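Local coordinates for Serine/threonine-protein kinase BRSK1 (Mus musculus, PDB 5IRI), which phosphorylates serine and threonine residues of target proteins and carries a C-terminal KA1 domain with an adjoining autoinhibitory sequence, the part described here, at residues 28-33 with 96-101; 36-41 with 73-78; 44-47 with 53-56. All blocks are in the same frame, centred on the assembly; numbering follows the deposited sequence.

Contact 1: 28-33 with 96-101; sequences SSIKAD and GIYSVT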
loop_
_atom_site.group_PDB
_atom_site.type_symbol
_atom_site.label_atom_id
_atom_site.label_comp_id
_atom_site.label_asym_id
_atom_site.label_seq_id
_atom_site.Cartn_x
_atom_site.Cartn_y
_atom_site.Cartn_z
ATOM N N SER A 28 -13.009 -7.910 4.034
ATOM C CA SER A 28 -12.932 -8.566 2.732
ATOM C C SER A 28 -12.752 -7.544 1.621
ATOM O O SER A 28 -11.867 -7.695 0.772
ATOM C CB SER A 28 -14.183 -9.413 2.487
ATOM O OG SER A 28 -15.362 -8.639 2.629
ATOM N N SER A 29 -13.567 -6.478 1.631
ATOM C CA SER A 29 -13.516 -5.468 0.577
ATOM C C SER A 29 -12.188 -4.735 0.556
ATOM O O SER A 29 -11.707 -4.362 -0.516
ATOM C CB SER A 29 -14.650 -4.460 0.748
ATOM O OG SER A 29 -15.914 -5.095 0.700
ATOM N N ILE A 30 -11.596 -4.494 1.719
ATOM C CA ILE A 30 -10.291 -3.846 1.763
ATOM C C ILE A 30 -9.233 -4.761 1.178
ATOM O O ILE A 30 -8.378 -4.324 0.404
ATOM C CB ILE A 30 -9.941 -3.440 3.204
ATOM C CG1 ILE A 30 -10.887 -2.339 3.698
ATOM C CG2 ILE A 30 -8.481 -2.994 3.295
ATOM C CD1 ILE A 30 -10.784 -2.036 5.170
ATOM N N LYS A 31 -9.261 -6.039 1.562
ATOM C CA LYS A 31 -8.317 -6.997 1.012
ATOM C C LYS A 31 -8.468 -7.065 -0.495
ATOM O O LYS A 31 -7.482 -6.982 -1.233
ATOM C CB LYS A 31 -8.519 -8.373 1.653
ATOM C CG LYS A 31 -7.952 -8.527 3.062
ATOM C CD LYS A 31 -8.003 -9.992 3.520
ATOM C CE LYS A 31 -7.000 -10.865 2.738
ATOM N NZ LYS A 31 -6.967 -12.295 3.186
ATOM N N ALA A 32 -9.706 -7.174 -0.976
ATOM C CA ALA A 32 -9.921 -7.221 -2.415
ATOM C C ALA A 32 -9.324 -5.998 -3.097
ATOM O O ALA A 32 -8.484 -6.131 -3.995
ATOM C CB ALA A 32 -11.406 -7.343 -2.721
ATOM N N ASP A 33 -9.704 -4.800 -2.639
ATOM C CA ASP A 33 -9.239 -3.559 -3.254
ATOM C C ASP A 33 -7.717 -3.477 -3.309
ATOM O O ASP A 33 -7.153 -3.065 -4.335
ATOM C CB ASP A 33 -9.789 -2.359 -2.487
ATOM C CG ASP A 33 -11.219 -2.031 -2.848
ATOM O OD1 ASP A 33 -11.672 -2.358 -3.965
ATOM O OD2 ASP A 33 -11.889 -1.413 -2.003
ATOM N N GLY A 96 -16.870 -1.613 13.784
ATOM C CA GLY A 96 -15.600 -0.973 14.084
ATOM C C GLY A 96 -15.121 -0.043 12.978
ATOM O O GLY A 96 -15.898 0.342 12.088
ATOM N N ILE A 97 -13.845 0.346 13.045
ATOM C CA ILE A 97 -13.174 1.031 11.951
ATOM C C ILE A 97 -11.843 0.335 11.687
ATOM O O ILE A 97 -11.374 -0.489 12.478
ATOM C CB ILE A 97 -12.953 2.526 12.225
ATOM C CG1 ILE A 97 -11.835 2.725 13.244
ATOM C CG2 ILE A 97 -14.225 3.174 12.703
ATOM C CD1 ILE A 97 -11.520 4.178 13.474
ATOM N N TYR A 98 -11.230 0.688 10.556
ATOM C CA TYR A 98 -10.092 -0.042 10.021
ATOM C C TYR A 98 -8.993 0.923 9.627
ATOM O O TYR A 98 -9.266 2.053 9.222
ATOM C CB TYR A 98 -10.474 -0.870 8.788
ATOM C CG TYR A 98 -11.300 -2.095 9.078
ATOM C CD1 TYR A 98 -10.699 -3.262 9.496
ATOM C CD2 TYR A 98 -12.679 -2.085 8.934
ATOM C CE1 TYR A 98 -11.448 -4.401 9.767
ATOM C CE2 TYR A 98 -13.438 -3.212 9.198
ATOM C CZ TYR A 98 -12.817 -4.373 9.616
ATOM O OH TYR A 98 -13.555 -5.514 9.887
ATOM N N SER A 99 -7.751 0.470 9.728
ATOM C CA SER A 99 -6.617 1.258 9.271
ATOM C C SER A 99 -5.734 0.402 8.379
ATOM O O SER A 99 -5.564 -0.793 8.632
ATOM C CB SER A 99 -5.805 1.800 10.435
ATOM O OG SER A 99 -5.364 0.743 11.263
ATOM N N VAL A 100 -5.188 1.014 7.331
ATOM C CA VAL A 100 -4.204 0.385 6.458
ATOM C C VAL A 100 -2.901 1.140 6.636
ATOM O O VAL A 100 -2.838 2.352 6.397
ATOM C CB VAL A 100 -4.648 0.384 4.984
ATOM C CG1 VAL A 100 -3.677 -0.401 4.133
ATOM C CG2 VAL A 100 -6.036 -0.200 4.836
ATOM N N THR A 101 -1.868 0.435 7.056
ATOM C CA THR A 101 -0.548 1.016 7.244
ATOM C C THR A 101 0.339 0.631 6.061
ATOM O O THR A 101 0.451 -0.554 5.727
ATOM C CB THR A 101 0.045 0.523 8.562
ATOM O OG1 THR A 101 -0.943 0.634 9.594
ATOM C CG2 THR A 101 1.266 1.326 8.940
#

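Contact 2: 36-41 with 73-78; sequences HAFLSI and FQVDIS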
loop_
_atom_site.group_PDB
_atom_site.type_symbol
_atom_site.label_atom_id
_atom_site.label_comp_id
_atom_site.label_asym_id
_atom_site.label_seq_id
_atom_site.Cartn_x
_atom_site.Cartn_y
_atom_site.Cartn_z
ATOM N N HIS A 36 -6.394 -6.103 -5.966
ATOM C CA HIS A 36 -6.667 -5.515 -7.272
ATOM C C HIS A 36 -5.630 -4.455 -7.616
ATOM O O HIS A 36 -5.084 -4.448 -8.722
ATOM C CB HIS A 36 -8.080 -4.922 -7.289
ATOM C CG HIS A 36 -8.597 -4.587 -8.659
ATOM N ND1 HIS A 36 -8.661 -3.293 -9.140
ATOM C CD2 HIS A 36 -9.093 -5.374 -9.643
ATOM C CE1 HIS A 36 -9.160 -3.302 -10.363
ATOM N NE2 HIS A 36 -9.432 -4.553 -10.693
ATOM N N ALA A 37 -5.326 -3.569 -6.664
ATOM C CA ALA A 37 -4.354 -2.511 -6.917
ATOM C C ALA A 37 -2.965 -3.084 -7.184
ATOM O O ALA A 37 -2.266 -2.623 -8.096
ATOM C CB ALA A 37 -4.329 -1.539 -5.739
ATOM N N PHE A 38 -2.542 -4.079 -6.395
ATOM C CA PHE A 38 -1.237 -4.690 -6.619
ATOM C C PHE A 38 -1.139 -5.215 -8.044
ATOM O O PHE A 38 -0.176 -4.930 -8.768
ATOM C CB PHE A 38 -1.009 -5.822 -5.621
ATOM C CG PHE A 38 -0.693 -5.358 -4.237
ATOM C CD1 PHE A 38 -0.217 -4.080 -4.006
ATOM C CD2 PHE A 38 -0.864 -6.211 -3.155
ATOM C CE1 PHE A 38 0.084 -3.665 -2.714
ATOM C CE2 PHE A 38 -0.566 -5.796 -1.866
ATOM C CZ PHE A 38 -0.095 -4.535 -1.649
ATOM N N LEU A 39 -2.151 -5.974 -8.462
ATOM C CA LEU A 39 -2.170 -6.529 -9.808
ATOM C C LEU A 39 -2.110 -5.427 -10.856
ATOM O O LEU A 39 -1.265 -5.449 -11.756
ATOM C CB LEU A 39 -3.426 -7.374 -9.982
ATOM C CG LEU A 39 -3.358 -8.863 -9.613
ATOM C CD1 LEU A 39 -2.234 -9.215 -8.646
ATOM C CD2 LEU A 39 -4.692 -9.313 -9.049
ATOM N N SER A 40 -2.982 -4.431 -10.724
ATOM C CA SER A 40 -3.114 -3.401 -11.741
ATOM C C SER A 40 -1.824 -2.609 -11.921
ATOM O O SER A 40 -1.501 -2.179 -13.032
ATOM C CB SER A 40 -4.259 -2.474 -11.367
ATOM O OG SER A 40 -3.735 -1.239 -10.918
ATOM N N ILE A 41 -1.076 -2.391 -10.853
ATOM C CA ILE A 41 0.185 -1.683 -11.040
ATOM C C ILE A 41 1.156 -2.623 -11.721
ATOM O O ILE A 41 1.443 -3.725 -11.216
ATOM C CB ILE A 41 0.749 -1.137 -9.722
ATOM C CG1 ILE A 41 -0.211 -0.099 -9.134
ATOM C CG2 ILE A 41 2.106 -0.546 -9.984
ATOM C CD1 ILE A 41 0.233 0.488 -7.818
ATOM N N PHE A 73 7.819 -2.368 0.109
ATOM C CA PHE A 73 7.062 -1.858 1.236
ATOM C C PHE A 73 6.130 -2.938 1.751
ATOM O O PHE A 73 5.954 -3.998 1.139
ATOM C CB PHE A 73 6.277 -0.597 0.873
ATOM C CG PHE A 73 5.246 -0.802 -0.206
ATOM C CD1 PHE A 73 5.612 -0.848 -1.539
ATOM C CD2 PHE A 73 3.904 -0.935 0.116
ATOM C CE1 PHE A 73 4.665 -1.031 -2.518
ATOM C CE2 PHE A 73 2.952 -1.119 -0.872
ATOM C CZ PHE A 73 3.337 -1.162 -2.190
ATOM N N GLN A 74 5.535 -2.651 2.893
ATOM C CA GLN A 74 4.640 -3.573 3.559
ATOM C C GLN A 74 3.304 -2.889 3.752
ATOM O O GLN A 74 3.251 -1.674 3.951
ATOM C CB GLN A 74 5.214 -4.000 4.895
ATOM C CG GLN A 74 4.332 -4.932 5.671
ATOM C CD GLN A 74 5.082 -5.653 6.780
ATOM O OE1 GLN A 74 6.236 -6.071 6.620
ATOM N NE2 GLN A 74 4.423 -5.813 7.908
ATOM N N VAL A 75 2.232 -3.669 3.679
ATOM C CA VAL A 75 0.873 -3.192 3.887
ATOM C C VAL A 75 0.255 -4.022 4.994
ATOM O O VAL A 75 0.232 -5.251 4.902
ATOM C CB VAL A 75 0.029 -3.306 2.607
ATOM C CG1 VAL A 75 -1.395 -2.856 2.873
ATOM C CG2 VAL A 75 0.653 -2.516 1.471
ATOM N N ASP A 76 -0.252 -3.356 6.028
ATOM C CA ASP A 76 -0.924 -4.022 7.139
ATOM C C ASP A 76 -2.301 -3.422 7.339
ATOM O O ASP A 76 -2.456 -2.195 7.328
ATOM C CB ASP A 76 -0.128 -3.887 8.427
ATOM C CG ASP A 76 1.285 -4.379 8.284
ATOM O OD1 ASP A 76 2.104 -3.619 7.706
ATOM O OD2 ASP A 76 1.563 -5.520 8.730
ATOM N N ILE A 77 -3.288 -4.289 7.530
ATOM C CA ILE A 77 -4.661 -3.911 7.813
ATOM C C ILE A 77 -4.936 -4.226 9.268
ATOM O O ILE A 77 -4.568 -5.298 9.743
ATOM C CB ILE A 77 -5.639 -4.669 6.907
ATOM C CG1 ILE A 77 -5.159 -4.638 5.461
ATOM C CG2 ILE A 77 -7.027 -4.081 7.031
ATOM C CD1 ILE A 77 -5.860 -5.624 4.609
ATOM N N SER A 78 -5.572 -3.299 9.978
ATOM C CA SER A 78 -5.839 -3.472 11.402
ATOM C C SER A 78 -7.226 -2.951 11.729
ATOM O O SER A 78 -7.656 -1.923 11.197
ATOM C CB SER A 78 -4.802 -2.750 12.262
ATOM O OG SER A 78 -5.136 -2.849 13.634
#

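Contact 3: 44-47 with 53-56; sequences LSHS and SFRA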
loop_
_atom_site.group_PDB
_atom_site.type_symbol
_atom_site.label_atom_id
_atom_site.label_comp_id
_atom_site.label_asym_id
_atom_site.label_seq_id
_atom_site.Cartn_x
_atom_site.Cartn_y
_atom_site.Cartn_z
ATOM N N LEU A 44 4.824 -4.146 -10.323
ATOM C CA LEU A 44 4.613 -4.369 -8.904
ATOM C C LEU A 44 4.160 -5.808 -8.715
ATOM O O LEU A 44 3.133 -6.230 -9.265
ATOM C CB LEU A 44 3.601 -3.383 -8.321
ATOM C CG LEU A 44 3.462 -3.483 -6.795
ATOM C CD1 LEU A 44 3.299 -2.117 -6.162
ATOM C CD2 LEU A 44 2.304 -4.384 -6.411
ATOM N N SER A 45 4.959 -6.560 -7.979
ATOM C CA SER A 45 4.636 -7.909 -7.559
ATOM C C SER A 45 4.514 -7.926 -6.045
ATOM O O SER A 45 5.168 -7.144 -5.350
ATOM C CB SER A 45 5.709 -8.871 -8.023
ATOM O OG SER A 45 6.846 -8.129 -8.431
ATOM N N HIS A 46 3.659 -8.799 -5.530
ATOM C CA HIS A 46 3.424 -8.822 -4.101
ATOM C C HIS A 46 3.444 -10.246 -3.567
ATOM O O HIS A 46 3.471 -11.224 -4.315
ATOM C CB HIS A 46 2.106 -8.143 -3.759
ATOM C CG HIS A 46 0.900 -8.935 -4.138
ATOM N ND1 HIS A 46 0.370 -8.925 -5.410
ATOM C CD2 HIS A 46 0.091 -9.733 -3.401
ATOM C CE1 HIS A 46 -0.709 -9.687 -5.440
ATOM N NE2 HIS A 46 -0.899 -10.188 -4.233
ATOM N N SER A 47 3.432 -10.344 -2.242
ATOM C CA SER A 47 3.346 -11.614 -1.549
ATOM C C SER A 47 2.407 -11.453 -0.366
ATOM O O SER A 47 2.174 -10.340 0.112
ATOM C CB SER A 47 4.719 -12.081 -1.075
ATOM O OG SER A 47 5.374 -11.044 -0.367
ATOM N N SER A 53 -1.848 -9.025 6.068
ATOM C CA SER A 53 -0.733 -8.160 5.725
ATOM C C SER A 53 -0.073 -8.649 4.446
ATOM O O SER A 53 -0.194 -9.818 4.063
ATOM C CB SER A 53 0.284 -8.070 6.851
ATOM O OG SER A 53 0.843 -9.325 7.088
ATOM N N PHE A 54 0.618 -7.732 3.786
ATOM C CA PHE A 54 1.179 -8.004 2.484
ATOM C C PHE A 54 2.545 -7.359 2.400
ATOM O O PHE A 54 2.838 -6.411 3.124
ATOM C CB PHE A 54 0.306 -7.447 1.362
ATOM C CG PHE A 54 -1.107 -7.967 1.347
ATOM C CD1 PHE A 54 -1.419 -9.140 0.671
ATOM C CD2 PHE A 54 -2.131 -7.251 1.951
ATOM C CE1 PHE A 54 -2.728 -9.603 0.625
ATOM C CE2 PHE A 54 -3.444 -7.702 1.912
ATOM C CZ PHE A 54 -3.749 -8.881 1.249
ATOM N N ARG A 55 3.380 -7.884 1.505
ATOM C CA ARG A 55 4.579 -7.194 1.066
ATOM C C ARG A 55 4.503 -6.969 -0.437
ATOM O O ARG A 55 3.695 -7.582 -1.146
ATOM C CB ARG A 55 5.844 -7.953 1.430
ATOM C CG ARG A 55 6.046 -8.105 2.916
ATOM C CD ARG A 55 7.487 -7.816 3.295
ATOM N NE ARG A 55 7.703 -7.929 4.734
ATOM C CZ ARG A 55 8.147 -9.027 5.338
ATOM N NH1 ARG A 55 8.432 -10.114 4.626
ATOM N NH2 ARG A 55 8.306 -9.032 6.653
ATOM N N ALA A 56 5.328 -6.048 -0.916
ATOM C CA ALA A 56 5.197 -5.616 -2.295
ATOM C C ALA A 56 6.509 -5.019 -2.752
ATOM O O ALA A 56 7.165 -4.292 -1.995
ATOM C CB ALA A 56 4.067 -4.598 -2.449
#

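Contact 1: 28-33 with 96-101
Ile30 reaches from helix 27-40 onto strand 98-106 and overlaps two side chains there. Its longer branch ends against the base of Tyr98, with Ile30 CD1 3.8 Å from Tyr98 CB. The same methyl lies 3.9 Å from Tyr98 CG, so it meets the root of the ring and not the hydroxyl end. It comes to the ring at a slant. The shorter branch serves the other neighbour: Ile30 CG2 is 4.0 Å from Val100 CG2, and the two side chains run past each other in opposite directions. The split follows from chi1 of Ile30, -67°, which sets CG2 anti to the backbone N and CG1 anti to the carbonyl carbon. One residue thus spans two strand positions that lie on the same side of the sheet. This is helix-on-sheet packing of the KA1 domain, in which helices 27-40 and 109-124 lie against an antiparallel sheet. Ser99, between Tyr98 and Val100, points away from the helix. Ile77 of strand 71-79 and Leu123 of helix 109-124 also touch Ile30, and Val75 touches Val100. Lys31, the next helix residue, hydrogen-bonds through NZ to Gln51 OE1.

Contact 2: 36-41 with 73-78
The Phe38 ring has Val75 at its edge, near the ring plane, and Phe73 at a slant to it. Phe38 CZ is 3.8 Å from Val75 CG2. The methyl therefore meets the outer end of the ring and not a face. The side chains of Phe38 and Val75 come from opposite directions, one from the helix and one from the strand. The contact between the two rings runs from Phe38 CE1 to Phe73 CZ, 4.1 Å apart. These two side chains meet obliquely, through ring carbons far from either backbone. The backbones are well separated, with Phe38 CA 10.8 Å from Val75 CA, and the Phe38 side chain spans nearly half of that gap. Phe73 has chi1 62°, which places CG between its own backbone N and carbonyl carbon and lets the ring end reach Phe38. All three touching residues are buried. The Phe38 ring also meets the ring of His46, with planes about 35° apart, and Ile119 of helix 109-124 touches both Phe38 and Phe73.

Gln74 points to the other side of the strand. Its NE2 donates to Asp76 OD2 at 3.0 Å, nearly in the amide plane and on the syn lone pair of the carboxylate. A weaker bond reaches Asp76 OD1. Gln74 OE1 accepts from Arg55 NE, so the amide is held at both ends. The strand thus has an apolar side under the helices and a polar side away from them, as fits the KA1 fold, in which two helices pack on one face of an antiparallel sheet.

Contact 3: 44-47 with 53-56
Ser47 and Arg55 are joined by two backbone hydrogen bonds, the strongest polar link here. Ser47 N donates to Arg55 O at 3.0 Å, and Arg55 N donates to Ser47 O at 3.1 Å. Both are fairly straight, at 163° and 161°. They make Ser47 and Arg55 an antiparallel hydrogen-bonded pair in the beta hairpin of strands 44-50 and 53-58. His46 and Ala56 form the next, non-hydrogen-bonded pair, with their CA atoms 4.1 Å apart. Weaker CA-H...O contacts flank the pairs, from Ala56 CA to Ser45 O and from Phe54 CA to Ser47 O. The hairpin closes one side of the sheet, where 44-50 is the outermost strand within this chain. On its other side, strand 53-58 bonds to strand 71-79.

The two sides of the hairpin differ. His46 and Ala56 face the helices. Leu44 adds to this side, with CD2 4.3 Å from Ala56 CB. Phe54 touches Val35 of helix 27-40. Ser47 and Arg55 point to the other side. There Ser47 OG rests 3.6 Å from Arg55 CB. The rest of the arginine leads away from strand 44-47, bent at chi2 (-136°), and its NE donates to Gln74 OE1. Near the helix side, the ring of Phe54 turns an edge to the backbone of the partner strand: Phe54 CD1 lies 3.8 Å from Ser47 O, which sits near the ring plane.

Overall arrangement
Contacts 1 and 2 use the same helix, 27-40, against neighbouring strands of one sheet, and their centres are about 10 Å apart. Strands 98-106 and 71-79 join them through probable hydrogen bonds, including Thr101 N to Asp76 O at 2.7 Å. Contact 3 lies about 6 Å from contact 2, centre to centre, and about 15 Å from contact 1. Strand 53-58 pairs with strand 71-79, with Phe54 N 2.7 Å from Val75 O. The Phe38 ring also joins contact 2 to the hairpin. Contact 1 meets contact 3 where Lys31 packs on Phe54. This fragment lacks the kinase catalytic domain, so all three contacts belong to the C-terminal region.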